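Local coordinates for protein TetR-like transcriptional regulator (Rhodococcus, PDB 3F1B) that probably binds regulatory DNA as a dimeric, TetR-family transcription factor, through an N-terminal helix-turn-helix domain carried on an all-helical C-terminal domain, at residues A[100-105]-A[167-172]; A[24-29]-A[33-38]; A[135-140]-A[156-161]; A[15-20]-A[66-71]. All coordinates share one frame; numbering follows the deposited sequence.

Contact 1 of 4, residues A[100-105]-A[167-172]; sequences GFVGKH and AVADRV. With SO4 (sulfate ion), chain D.
Val102 meets Ala169 and Val172 in a small, buried, apolar helix-to-helix contact inside the C-terminal domain of the TetR fold, where the end of helix 87-104 leans on the last turns of helix 153-173. The two axes come within 8.8 Å and run in broadly the same direction, 41° apart. A chi1 of 152° swings Val102 CG1 away from its own backbone N and onto the opposite main chain, 3.2 Å from Ala169 O. The same CG1 is 3.9 Å from Val172 CG1, the two valines crossing at about a right angle, while Val102 CG2 faces the Ala169 methyl at 4.1 Å. Gly103 brings its bare main chain up beside Val172, with Gly103 N 4.0 Å from Val172 CG1. Trp109 of helix 106-115 packs against both Val102 and Ala169. On the far side, Arg171 forms a salt bridge to Asp131 of the second subunit, so helix 153-173 also serves the dimer interface.

Away from the valines, the His105 ring meets a sulfate ion, probably from the crystallisation liquor, at its edge. His105 NE2 can donate a hydrogen bond to sulfate O2 (3.1 Å) or accept one from Lys104 NZ in the ring plane (3.1 Å), but not both at once. The Lys104 amino group also lies against the sulfate, too closely for its position to be trusted. Across the helices only methyl groups and main chain meet, consistent with a spacing set by the fit of small side chains, with no polar pairing between the two segments.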
loop_
_atom_site.group_PDB
_atom_site.type_symbol
_atom_site.label_atom_id
_atom_site.label_comp_id
_atom_site.label_asym_id
_atom_site.label_seq_id
_atom_site.Cartn_x
_atom_site.Cartn_y
_atom_site.Cartn_z
ATOM N N GLY A 100 14.752 -3.816 -10.027
ATOM C CA GLY A 100 16.203 -3.827 -9.707
ATOM C C GLY A 100 16.530 -2.813 -8.612
ATOM O O GLY A 100 17.342 -3.084 -7.703
ATOM N N PHE A 101 15.865 -1.660 -8.652
ATOM C CA PHE A 101 16.045 -0.644 -7.611
ATOM C C PHE A 101 15.564 -1.106 -6.198
ATOM O O PHE A 101 16.192 -0.842 -5.164
ATOM C CB PHE A 101 15.303 0.613 -8.006
ATOM C CG PHE A 101 15.120 1.590 -6.867
ATOM C CD1 PHE A 101 16.107 2.531 -6.576
ATOM C CD2 PHE A 101 13.964 1.569 -6.083
ATOM C CE1 PHE A 101 15.930 3.428 -5.530
ATOM C CE2 PHE A 101 13.809 2.488 -5.018
ATOM C CZ PHE A 101 14.799 3.399 -4.763
ATOM N N VAL A 102 14.436 -1.780 -6.164
ATOM C CA VAL A 102 13.854 -2.233 -4.927
ATOM C C VAL A 102 14.807 -3.294 -4.336
ATOM O O VAL A 102 15.089 -3.319 -3.145
ATOM C CB VAL A 102 12.473 -2.805 -5.255
ATOM C CG1 VAL A 102 12.073 -3.868 -4.266
ATOM C CG2 VAL A 102 11.447 -1.666 -5.370
ATOM N N GLY A 103 15.324 -4.136 -5.207
ATOM C CA GLY A 103 16.158 -5.219 -4.807
ATOM C C GLY A 103 17.411 -4.715 -4.156
ATOM O O GLY A 103 17.855 -5.305 -3.175
ATOM N N LYS A 104 17.947 -3.607 -4.672
ATOM C CA LYS A 104 19.181 -2.984 -4.129
ATOM C C LYS A 104 18.948 -1.954 -3.032
ATOM O O LYS A 104 19.835 -1.670 -2.256
ATOM C CB LYS A 104 20.007 -2.315 -5.235
ATOM C CG LYS A 104 20.456 -3.257 -6.331
ATOM C CD LYS A 104 21.215 -2.528 -7.454
ATOM C CE LYS A 104 20.271 -1.920 -8.515
ATOM N NZ LYS A 104 19.725 -0.558 -8.154
ATOM N N HIS A 105 17.775 -1.369 -2.981
ATOM C CA HIS A 105 17.568 -0.237 -2.095
ATOM C C HIS A 105 16.273 -0.505 -1.326
ATOM O O HIS A 105 15.334 0.297 -1.314
ATOM C CB HIS A 105 17.581 1.080 -2.907
ATOM C CG HIS A 105 18.751 1.191 -3.853
ATOM N ND1 HIS A 105 19.912 1.875 -3.544
ATOM C CD2 HIS A 105 18.961 0.658 -5.084
ATOM C CE1 HIS A 105 20.777 1.774 -4.542
ATOM N NE2 HIS A 105 20.225 1.043 -5.494
ATOM N N ALA A 167 2.998 -4.882 -4.730
ATOM C CA ALA A 167 3.056 -5.980 -3.781
ATOM C C ALA A 167 4.211 -6.916 -4.108
ATOM O O ALA A 167 4.787 -7.523 -3.223
ATOM C CB ALA A 167 1.740 -6.758 -3.761
ATOM N N VAL A 168 4.548 -7.028 -5.384
ATOM C CA VAL A 168 5.605 -7.945 -5.830
ATOM C C VAL A 168 6.989 -7.341 -5.469
ATOM O O VAL A 168 7.847 -8.034 -4.928
ATOM C CB VAL A 168 5.456 -8.286 -7.355
ATOM C CG1 VAL A 168 6.749 -8.854 -7.933
ATOM C CG2 VAL A 168 4.318 -9.319 -7.564
ATOM N N ALA A 169 7.146 -6.048 -5.746
ATOM C CA ALA A 169 8.255 -5.269 -5.294
ATOM C C ALA A 169 8.535 -5.587 -3.832
ATOM O O ALA A 169 9.674 -5.891 -3.503
ATOM C CB ALA A 169 7.978 -3.792 -5.487
ATOM N N ASP A 170 7.523 -5.558 -2.970
ATOM C CA ASP A 170 7.692 -5.956 -1.531
ATOM C C ASP A 170 8.425 -7.262 -1.348
ATOM O O ASP A 170 9.315 -7.376 -0.546
ATOM C CB ASP A 170 6.339 -6.165 -0.845
ATOM C CG ASP A 170 6.061 -5.162 0.248
ATOM O OD1 ASP A 170 6.922 -4.273 0.483
ATOM O OD2 ASP A 170 4.962 -5.263 0.887
ATOM N N ARG A 171 8.013 -8.276 -2.080
ATOM C CA ARG A 171 8.669 -9.558 -2.002
ATOM C C ARG A 171 10.071 -9.541 -2.652
ATOM O O ARG A 171 10.965 -10.202 -2.155
ATOM C CB ARG A 171 7.786 -10.644 -2.619
ATOM C CG ARG A 171 6.505 -10.880 -1.855
ATOM C CD ARG A 171 6.726 -11.624 -0.558
ATOM N NE ARG A 171 5.647 -11.310 0.387
ATOM C CZ ARG A 171 4.752 -12.182 0.881
ATOM N NH1 ARG A 171 4.759 -13.486 0.557
ATOM N NH2 ARG A 171 3.836 -11.737 1.728
ATOM N N VAL A 172 10.251 -8.824 -3.755
ATOM C CA VAL A 172 11.575 -8.586 -4.288
ATOM C C VAL A 172 12.468 -7.894 -3.225
ATOM O O VAL A 172 13.517 -8.405 -2.897
ATOM C CB VAL A 172 11.524 -7.791 -5.625
ATOM C CG1 VAL A 172 12.881 -7.225 -5.979
ATOM C CG2 VAL A 172 10.985 -8.667 -6.731
HETATM S S SO4 D . 22.448 0.953 -8.555
HETATM O O1 SO4 D . 23.664 1.463 -9.197
HETATM O O2 SO4 D . 22.768 0.477 -7.202
HETATM O O3 SO4 D . 21.448 2.018 -8.430
HETATM O O4 SO4 D . 21.948 -0.129 -9.399
#

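Contact 2 of 4, residues A[24-29]-A[33-38]; sequences VDVFSD and HETSMD. With SO4 (sulfate ion), chain C.
Thr35, in the turn leading into the predicted helix-turn-helix motif, packs back against Val26 and Phe27 of helix 12-30 in the DNA-binding domain. A chi1 of -84° sets its OG1 beside the backbone N and leaves CG2 on the side of the Phe27 ring, which the methyl approaches obliquely, 3.5 Å from Phe27 CE1. The two side chains cross at about a right angle. On its other branch, Thr35 OG1 lies 3.2 Å from Val26 CG1 and makes a weak hydrogen bond to Gly31 O.

Just beyond, Ser36 is the N-cap of helix 37-43, its OG bonded to Ala39 N. The first amides of that helix hold a sulfate ion, probably from the crystallisation liquor: Met37 N, of a selenomethionine, is 2.8 Å from O3 at a nearly straight 170°, and Asp38 N is 2.8 Å from O1 at 165°. An anion at a helix N terminus in this motif is consistent with a spot where a DNA phosphate could sit.

Val26 also touches Ile40 of helix 37-43, and Phe27 meets Phe62 of helix 58-77 edge-to-face. Val111 of helix 106-115 packs on Phe27 too, so the contact lies where helices 12-30, 37-43, 58-77 and 106-115 converge.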
loop_
_atom_site.group_PDB
_atom_site.type_symbol
_atom_site.label_atom_id
_atom_site.label_comp_id
_atom_site.label_asym_id
_atom_site.label_seq_id
_atom_site.Cartn_x
_atom_site.Cartn_y
_atom_site.Cartn_z
ATOM N N VAL A 24 17.030 7.138 6.560
ATOM C CA VAL A 24 16.378 6.111 5.792
ATOM C C VAL A 24 16.314 4.824 6.633
ATOM O O VAL A 24 15.217 4.268 6.858
ATOM C CB VAL A 24 17.020 5.923 4.396
ATOM C CG1 VAL A 24 16.483 4.697 3.709
ATOM C CG2 VAL A 24 16.642 7.062 3.531
ATOM N N ASP A 25 17.475 4.383 7.102
ATOM C CA ASP A 25 17.591 3.304 8.096
ATOM C C ASP A 25 16.498 3.366 9.146
ATOM O O ASP A 25 15.571 2.539 9.169
ATOM C CB ASP A 25 18.938 3.403 8.821
ATOM C CG ASP A 25 20.124 3.182 7.899
ATOM O OD1 ASP A 25 21.253 3.043 8.424
ATOM O OD2 ASP A 25 19.946 3.150 6.652
ATOM N N VAL A 26 16.596 4.383 9.986
ATOM C CA VAL A 26 15.710 4.490 11.111
ATOM C C VAL A 26 14.245 4.551 10.675
ATOM O O VAL A 26 13.385 3.944 11.319
ATOM C CB VAL A 26 16.096 5.674 12.042
ATOM C CG1 VAL A 26 15.407 5.513 13.383
ATOM C CG2 VAL A 26 17.612 5.747 12.236
ATOM N N PHE A 27 13.938 5.255 9.589
ATOM C CA PHE A 27 12.547 5.320 9.167
ATOM C C PHE A 27 12.038 3.955 8.667
ATOM O O PHE A 27 10.897 3.562 8.952
ATOM C CB PHE A 27 12.343 6.363 8.088
ATOM C CG PHE A 27 12.246 7.758 8.591
ATOM C CD1 PHE A 27 11.362 8.086 9.623
ATOM C CD2 PHE A 27 13.019 8.784 7.981
ATOM C CE1 PHE A 27 11.275 9.413 10.089
ATOM C CE2 PHE A 27 12.945 10.091 8.405
ATOM C CZ PHE A 27 12.061 10.420 9.484
ATOM N N SER A 28 12.876 3.241 7.908
ATOM C CA SER A 28 12.491 1.918 7.395
ATOM C C SER A 28 12.523 0.877 8.514
ATOM O O SER A 28 11.654 0.025 8.591
ATOM C CB SER A 28 13.337 1.477 6.190
ATOM O OG SER A 28 14.656 1.147 6.585
ATOM N N ASP A 29 13.518 0.964 9.388
ATOM C CA ASP A 29 13.590 0.099 10.548
ATOM C C ASP A 29 12.337 0.194 11.427
ATOM O O ASP A 29 11.742 -0.818 11.770
ATOM C CB ASP A 29 14.842 0.437 11.363
ATOM C CG ASP A 29 15.315 -0.729 12.243
ATOM O OD1 ASP A 29 14.893 -1.884 12.000
ATOM O OD2 ASP A 29 16.122 -0.500 13.179
ATOM N N HIS A 33 6.427 7.292 13.075
ATOM C CA HIS A 33 6.059 7.714 14.426
ATOM C C HIS A 33 7.087 7.225 15.492
ATOM O O HIS A 33 7.425 7.981 16.415
ATOM C CB HIS A 33 4.620 7.271 14.743
ATOM C CG HIS A 33 3.825 8.268 15.540
ATOM N ND1 HIS A 33 3.552 8.115 16.886
ATOM C CD2 HIS A 33 3.212 9.413 15.165
ATOM C CE1 HIS A 33 2.828 9.137 17.309
ATOM N NE2 HIS A 33 2.604 9.937 16.283
ATOM N N GLU A 34 7.592 5.990 15.340
ATOM C CA GLU A 34 8.511 5.364 16.311
ATOM C C GLU A 34 9.989 5.644 16.017
ATOM O O GLU A 34 10.864 5.222 16.776
ATOM C CB GLU A 34 8.260 3.854 16.420
ATOM C CG GLU A 34 8.604 3.216 17.792
ATOM C CD GLU A 34 7.489 3.359 18.844
ATOM O OE1 GLU A 34 7.473 2.582 19.832
ATOM O OE2 GLU A 34 6.621 4.246 18.694
ATOM N N THR A 35 10.261 6.343 14.916
ATOM C CA THR A 35 11.585 6.908 14.672
ATOM C C THR A 35 11.736 8.235 15.429
ATOM O O THR A 35 10.796 9.015 15.483
ATOM C CB THR A 35 11.851 7.097 13.157
ATOM O OG1 THR A 35 12.322 5.855 12.611
ATOM C CG2 THR A 35 12.893 8.171 12.899
ATOM N N SER A 36 12.903 8.480 16.013
ATOM C CA SER A 36 13.135 9.722 16.735
ATOM C C SER A 36 14.342 10.414 16.171
ATOM O O SER A 36 15.200 9.784 15.552
ATOM C CB SER A 36 13.373 9.443 18.223
ATOM O OG SER A 36 14.529 8.635 18.436
HETATM N N MSE A 37 14.410 11.719 16.384
HETATM C CA MSE A 37 15.589 12.496 15.984
HETATM C C MSE A 37 16.818 11.977 16.729
HETATM O O MSE A 37 17.916 11.928 16.185
HETATM C CB MSE A 37 15.338 13.982 16.213
HETATM C CG MSE A 37 14.284 14.531 15.271
HETATM SE SE MSE A 37 14.879 14.418 13.421
HETATM C CE MSE A 37 15.522 16.237 13.294
ATOM N N ASP A 38 16.584 11.541 17.954
ATOM C CA ASP A 38 17.547 10.854 18.772
ATOM C C ASP A 38 18.227 9.733 18.014
ATOM O O ASP A 38 19.443 9.717 17.845
ATOM C CB ASP A 38 16.821 10.206 19.949
ATOM C CG ASP A 38 16.914 11.011 21.239
ATOM O OD1 ASP A 38 17.802 11.895 21.381
ATOM O OD2 ASP A 38 16.092 10.723 22.143
HETATM S S SO4 C . 13.067 13.170 19.191
HETATM O O1 SO4 C . 14.230 12.298 19.319
HETATM O O2 SO4 C . 13.571 14.536 19.383
HETATM O O3 SO4 C . 12.432 13.014 17.878
HETATM O O4 SO4 C . 12.082 12.857 20.221
#

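Contact 3 of 4, residues A[135-140]-A[156-161]; sequences ELTAHL and LIAIAL
Thr137 and Ala138 carry segment 135-140 onto Ala158 and Leu161 of segment 156-161, a crossing of helices 126-143 and 153-173 in the C-terminal domain of the TetR fold.

In sequence order, Thr137 comes first; it points toward the other helix and divides its two branches between separate tasks. With chi1 at -61°, OG1 stays close to its own main chain and CG2 is the branch that reaches across to touch two residues: it is 3.8 Å from Ala158 CB and equally 3.8 Å from Leu161 CD1. The leucine and threonine side chains cross at a slant. OG1 is turned back into its own helix, where it bonds to Leu133 O, so the hydroxyl is satisfied without a partner across the contact.

Ala138 follows, at the point where the main chains come nearest, Ala138 CA lying 5.0 Å from Ala158 CA. Two alanines at the crossing let the axes pass 8.1 Å apart, their directions at 126°. Leu161 goes on to meet Leu186, Leu189 and Ala190 of helix 179-196. Other side chains of helix 153-173 pack on the second subunit, Leu156, Ile157 and Ala160 all touching its Leu185; helices 153-173 and 179-196 thus take part in the dimer interface, as in relatives whose paired last helices form a four-helix bundle. At the tightest point, the Ala158 methyl lies 3.8 Å from Ala138 CB and 3.5 Å from Ala138 N.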
loop_
_atom_site.group_PDB
_atom_site.type_symbol
_atom_site.label_atom_id
_atom_site.label_comp_id
_atom_site.label_asym_id
_atom_site.label_seq_id
_atom_site.Cartn_x
_atom_site.Cartn_y
_atom_site.Cartn_z
ATOM N N GLU A 135 -1.291 6.553 -14.671
ATOM C CA GLU A 135 -1.541 7.264 -15.912
ATOM C C GLU A 135 -0.500 6.999 -16.999
ATOM O O GLU A 135 -0.830 6.846 -18.158
ATOM C CB GLU A 135 -1.575 8.766 -15.593
ATOM C CG GLU A 135 -1.567 9.693 -16.814
ATOM C CD GLU A 135 -1.661 11.209 -16.458
ATOM O OE1 GLU A 135 -2.321 11.951 -17.218
ATOM O OE2 GLU A 135 -1.072 11.669 -15.446
ATOM N N LEU A 136 0.773 6.978 -16.636
ATOM C CA LEU A 136 1.805 6.639 -17.603
ATOM C C LEU A 136 1.628 5.199 -18.103
ATOM O O LEU A 136 1.841 4.915 -19.273
ATOM C CB LEU A 136 3.200 6.805 -16.992
ATOM C CG LEU A 136 3.693 8.263 -16.972
ATOM C CD1 LEU A 136 4.773 8.547 -15.890
ATOM C CD2 LEU A 136 4.083 8.847 -18.387
ATOM N N THR A 137 1.213 4.295 -17.218
ATOM C CA THR A 137 1.089 2.899 -17.565
ATOM C C THR A 137 -0.088 2.654 -18.484
ATOM O O THR A 137 -0.008 1.802 -19.378
ATOM C CB THR A 137 0.905 2.081 -16.273
ATOM O OG1 THR A 137 2.055 2.292 -15.479
ATOM C CG2 THR A 137 0.760 0.606 -16.535
ATOM N N ALA A 138 -1.205 3.324 -18.217
ATOM C CA ALA A 138 -2.381 3.196 -19.082
ATOM C C ALA A 138 -2.090 3.670 -20.481
ATOM O O ALA A 138 -2.552 3.048 -21.436
ATOM C CB ALA A 138 -3.534 3.984 -18.531
ATOM N N HIS A 139 -1.371 4.788 -20.604
ATOM C CA HIS A 139 -0.952 5.300 -21.910
ATOM C C HIS A 139 -0.098 4.282 -22.636
ATOM O O HIS A 139 -0.296 4.057 -23.814
ATOM C CB HIS A 139 -0.112 6.575 -21.802
ATOM C CG HIS A 139 -0.858 7.797 -21.355
ATOM N ND1 HIS A 139 -0.208 8.956 -20.965
ATOM C CD2 HIS A 139 -2.185 8.063 -21.261
ATOM C CE1 HIS A 139 -1.102 9.883 -20.656
ATOM N NE2 HIS A 139 -2.308 9.367 -20.827
ATOM N N LEU A 140 0.875 3.656 -21.974
ATOM C CA LEU A 140 1.666 2.707 -22.747
ATOM C C LEU A 140 0.906 1.419 -23.054
ATOM O O LEU A 140 1.105 0.817 -24.119
ATOM C CB LEU A 140 3.035 2.468 -22.155
ATOM C CG LEU A 140 3.197 1.480 -21.037
ATOM C CD1 LEU A 140 3.145 0.014 -21.590
ATOM C CD2 LEU A 140 4.542 1.808 -20.419
ATOM N N LEU A 156 -7.744 0.773 -15.961
ATOM C CA LEU A 156 -8.096 -0.327 -15.066
ATOM C C LEU A 156 -7.046 -1.460 -15.015
ATOM O O LEU A 156 -6.666 -1.940 -13.928
ATOM C CB LEU A 156 -9.475 -0.846 -15.470
ATOM C CG LEU A 156 -10.149 -2.018 -14.768
ATOM C CD1 LEU A 156 -9.985 -2.033 -13.226
ATOM C CD2 LEU A 156 -11.617 -2.032 -15.158
ATOM N N ILE A 157 -6.584 -1.880 -16.189
ATOM C CA ILE A 157 -5.432 -2.741 -16.273
ATOM C C ILE A 157 -4.242 -2.000 -15.630
ATOM O O ILE A 157 -3.505 -2.585 -14.813
ATOM C CB ILE A 157 -5.110 -3.135 -17.741
ATOM C CG1 ILE A 157 -6.349 -3.648 -18.427
ATOM C CG2 ILE A 157 -3.924 -4.135 -17.814
ATOM C CD1 ILE A 157 -6.943 -4.905 -17.807
ATOM N N ALA A 158 -4.107 -0.702 -15.900
ATOM C CA ALA A 158 -2.962 0.008 -15.313
ATOM C C ALA A 158 -2.940 -0.048 -13.832
ATOM O O ALA A 158 -1.893 -0.226 -13.235
ATOM C CB ALA A 158 -2.880 1.468 -15.774
ATOM N N ILE A 159 -4.089 0.150 -13.219
ATOM C CA ILE A 159 -4.157 0.227 -11.771
ATOM C C ILE A 159 -3.860 -1.144 -11.213
ATOM O O ILE A 159 -3.105 -1.264 -10.251
ATOM C CB ILE A 159 -5.581 0.643 -11.322
ATOM C CG1 ILE A 159 -5.877 2.102 -11.739
ATOM C CG2 ILE A 159 -5.749 0.487 -9.810
ATOM C CD1 ILE A 159 -7.436 2.422 -12.053
ATOM N N ALA A 160 -4.486 -2.185 -11.781
ATOM C CA ALA A 160 -4.212 -3.547 -11.330
ATOM C C ALA A 160 -2.715 -3.925 -11.464
ATOM O O ALA A 160 -2.173 -4.552 -10.547
ATOM C CB ALA A 160 -5.028 -4.501 -12.107
ATOM N N LEU A 161 -2.078 -3.595 -12.604
ATOM C CA LEU A 161 -0.635 -3.844 -12.840
ATOM C C LEU A 161 0.266 -3.089 -11.837
ATOM O O LEU A 161 1.312 -3.590 -11.388
ATOM C CB LEU A 161 -0.266 -3.373 -14.252
ATOM C CG LEU A 161 0.888 -3.985 -15.111
ATOM C CD1 LEU A 161 1.710 -2.965 -15.889
ATOM C CD2 LEU A 161 1.867 -5.034 -14.412
#

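Contact 4 of 4, residues A[15-20]-A[66-71]; sequences REQQML and IQREGL
Arg68 lays its guanidinium over Leu20, whose CB sits above the centre of one face, 3.5 Å from Arg68 CZ. The arginine leaves helix 58-77 nearly extended through its first two torsions and bends only at chi3 (74°), which brings the flat group down over the leucine. Further back along the chain, Arg68 CD is 3.9 Å from Leu20 CD1. Gln17 CB lies at the edge of the guanidinium, in its plane and 3.9 Å from Arg68 NH1; Gln17 O comes near the same nitrogen obliquely, without a hydrogen bond.

The contact joins helix 12-30, first of the DNA-binding domain, to helix 58-77, which in TetR-family proteins leads from that domain into the C-terminal one. Along the latter helix, Arg68 grips Glu69 side-on, both nitrogens on one oxygen: NE is 3.0 Å and NH2 2.7 Å from Glu69 OE2. NH2 meets this oxygen nearly along its C-O axis, whereas NE approaches from above the carboxylate plane. Arg68 NH2 has a second salt bridge to Asp21 OD2, and Glu69 OE1 pairs with Arg72.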
loop_
_atom_site.group_PDB
_atom_site.type_symbol
_atom_site.label_atom_id
_atom_site.label_comp_id
_atom_site.label_asym_id
_atom_site.label_seq_id
_atom_site.Cartn_x
_atom_site.Cartn_y
_atom_site.Cartn_z
ATOM N N ARG A 15 27.830 15.723 4.196
ATOM C CA ARG A 15 27.221 15.654 5.516
ATOM C C ARG A 15 25.745 15.268 5.322
ATOM O O ARG A 15 25.241 14.358 5.989
ATOM C CB ARG A 15 27.375 16.984 6.249
ATOM C CG ARG A 15 27.564 16.851 7.767
ATOM C CD ARG A 15 28.660 15.820 8.143
ATOM N NE ARG A 15 29.234 16.036 9.483
ATOM C CZ ARG A 15 30.422 16.596 9.747
ATOM N NH1 ARG A 15 31.213 17.022 8.767
ATOM N NH2 ARG A 15 30.824 16.735 11.006
ATOM N N GLU A 16 25.097 15.970 4.388
ATOM C CA GLU A 16 23.786 15.652 3.798
ATOM C C GLU A 16 23.528 14.159 3.598
ATOM O O GLU A 16 22.651 13.575 4.239
ATOM C CB GLU A 16 23.731 16.295 2.410
ATOM C CG GLU A 16 22.385 16.269 1.707
ATOM C CD GLU A 16 21.625 17.567 1.944
ATOM O OE1 GLU A 16 21.086 17.736 3.078
ATOM O OE2 GLU A 16 21.596 18.422 1.009
ATOM N N GLN A 17 24.304 13.563 2.697
ATOM C CA GLN A 17 24.128 12.177 2.325
ATOM C C GLN A 17 24.289 11.242 3.515
ATOM O O GLN A 17 23.604 10.212 3.576
ATOM C CB GLN A 17 25.013 11.786 1.136
ATOM C CG GLN A 17 25.467 10.322 1.069
ATOM C CD GLN A 17 26.936 10.142 1.490
ATOM O OE1 GLN A 17 27.776 9.769 0.677
ATOM N NE2 GLN A 17 27.251 10.441 2.755
ATOM N N GLN A 18 25.137 11.604 4.475
ATOM C CA GLN A 18 25.281 10.775 5.664
ATOM C C GLN A 18 24.049 10.825 6.561
ATOM O O GLN A 18 23.667 9.804 7.158
ATOM C CB GLN A 18 26.480 11.206 6.453
ATOM C CG GLN A 18 27.748 10.658 5.949
ATOM C CD GLN A 18 28.912 11.143 6.781
ATOM O OE1 GLN A 18 28.723 11.639 7.902
ATOM N NE2 GLN A 18 30.118 11.022 6.242
HETATM N N MSE A 19 23.425 12.002 6.648
HETATM C CA MSE A 19 22.241 12.202 7.486
HETATM C C MSE A 19 21.020 11.541 6.876
HETATM O O MSE A 19 20.183 11.034 7.582
HETATM C CB MSE A 19 21.939 13.690 7.641
HETATM C CG MSE A 19 22.718 14.360 8.730
HETATM SE SE MSE A 19 22.605 16.322 8.703
HETATM C CE MSE A 19 23.215 16.616 10.523
ATOM N N LEU A 20 20.907 11.589 5.564
ATOM C CA LEU A 20 19.780 11.024 4.869
ATOM C C LEU A 20 19.841 9.487 4.821
ATOM O O LEU A 20 18.812 8.806 4.970
ATOM C CB LEU A 20 19.621 11.685 3.486
ATOM C CG LEU A 20 19.170 13.178 3.498
ATOM C CD1 LEU A 20 19.355 13.842 2.152
ATOM C CD2 LEU A 20 17.746 13.433 3.952
ATOM N N ILE A 66 12.285 11.563 1.858
ATOM C CA ILE A 66 11.302 11.104 0.893
ATOM C C ILE A 66 11.610 11.677 -0.486
ATOM O O ILE A 66 11.555 10.982 -1.494
ATOM C CB ILE A 66 9.817 11.425 1.336
ATOM C CG1 ILE A 66 9.390 10.449 2.427
ATOM C CG2 ILE A 66 8.831 11.375 0.151
ATOM C CD1 ILE A 66 8.692 9.230 1.917
ATOM N N GLN A 67 11.913 12.957 -0.521
ATOM C CA GLN A 67 12.354 13.597 -1.755
ATOM C C GLN A 67 13.526 12.837 -2.431
ATOM O O GLN A 67 13.453 12.546 -3.624
ATOM C CB GLN A 67 12.778 15.024 -1.415
ATOM C CG GLN A 67 11.645 16.013 -1.461
ATOM C CD GLN A 67 11.334 16.426 -2.904
ATOM O OE1 GLN A 67 10.185 16.368 -3.341
ATOM N NE2 GLN A 67 12.369 16.828 -3.647
ATOM N N ARG A 68 14.593 12.538 -1.671
ATOM C CA ARG A 68 15.769 11.890 -2.192
ATOM C C ARG A 68 15.514 10.446 -2.671
ATOM O O ARG A 68 15.908 10.084 -3.790
ATOM C CB ARG A 68 16.908 11.897 -1.174
ATOM C CG ARG A 68 18.236 11.450 -1.839
ATOM C CD ARG A 68 19.417 11.362 -0.904
ATOM N NE ARG A 68 19.258 10.180 -0.080
ATOM C CZ ARG A 68 20.199 9.635 0.686
ATOM N NH1 ARG A 68 21.452 10.157 0.763
ATOM N NH2 ARG A 68 19.873 8.536 1.373
ATOM N N GLU A 69 14.912 9.597 -1.843
ATOM C CA GLU A 69 14.599 8.247 -2.309
ATOM C C GLU A 69 13.606 8.237 -3.518
ATOM O O GLU A 69 13.770 7.447 -4.459
ATOM C CB GLU A 69 14.102 7.393 -1.137
ATOM C CG GLU A 69 15.065 7.455 0.087
ATOM C CD GLU A 69 16.538 7.265 -0.301
ATOM O OE1 GLU A 69 16.837 6.567 -1.277
ATOM O OE2 GLU A 69 17.434 7.806 0.374
ATOM N N GLY A 70 12.634 9.160 -3.528
ATOM C CA GLY A 70 11.737 9.342 -4.690
ATOM C C GLY A 70 12.505 9.607 -5.980
ATOM O O GLY A 70 12.163 9.092 -7.032
ATOM N N LEU A 71 13.554 10.417 -5.881
ATOM C CA LEU A 71 14.409 10.719 -7.008
ATOM C C LEU A 71 15.121 9.486 -7.526
ATOM O O LEU A 71 15.225 9.320 -8.738
ATOM C CB LEU A 71 15.466 11.745 -6.624
ATOM C CG LEU A 71 15.314 13.189 -7.030
ATOM C CD1 LEU A 71 16.157 14.101 -6.061
ATOM C CD2 LEU A 71 15.754 13.321 -8.471
#

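Overall arrangement
From the N terminus, segment 15-20 opens contact 4 on helix 12-30. Further along that helix, 24-29 meets 33-38, so contact 2 closes a very short loop within the longer one that contact 4 completes at 66-71. Helix 58-77 then hands over to helix 87-104, where contact 1 opens; before it closes at 167-172, contact 3 opens and closes within it, using the same helix 153-173. No loops cross. Contacts 2 and 4 tie the DNA-binding helices together and touch each other, Val24 packing on Glu69. Contacts 1 and 3 join the C-terminal helices, and each also touches the second subunit. Phe101 CZ, 4.2 Å from Glu69 O, links contacts 1 and 4.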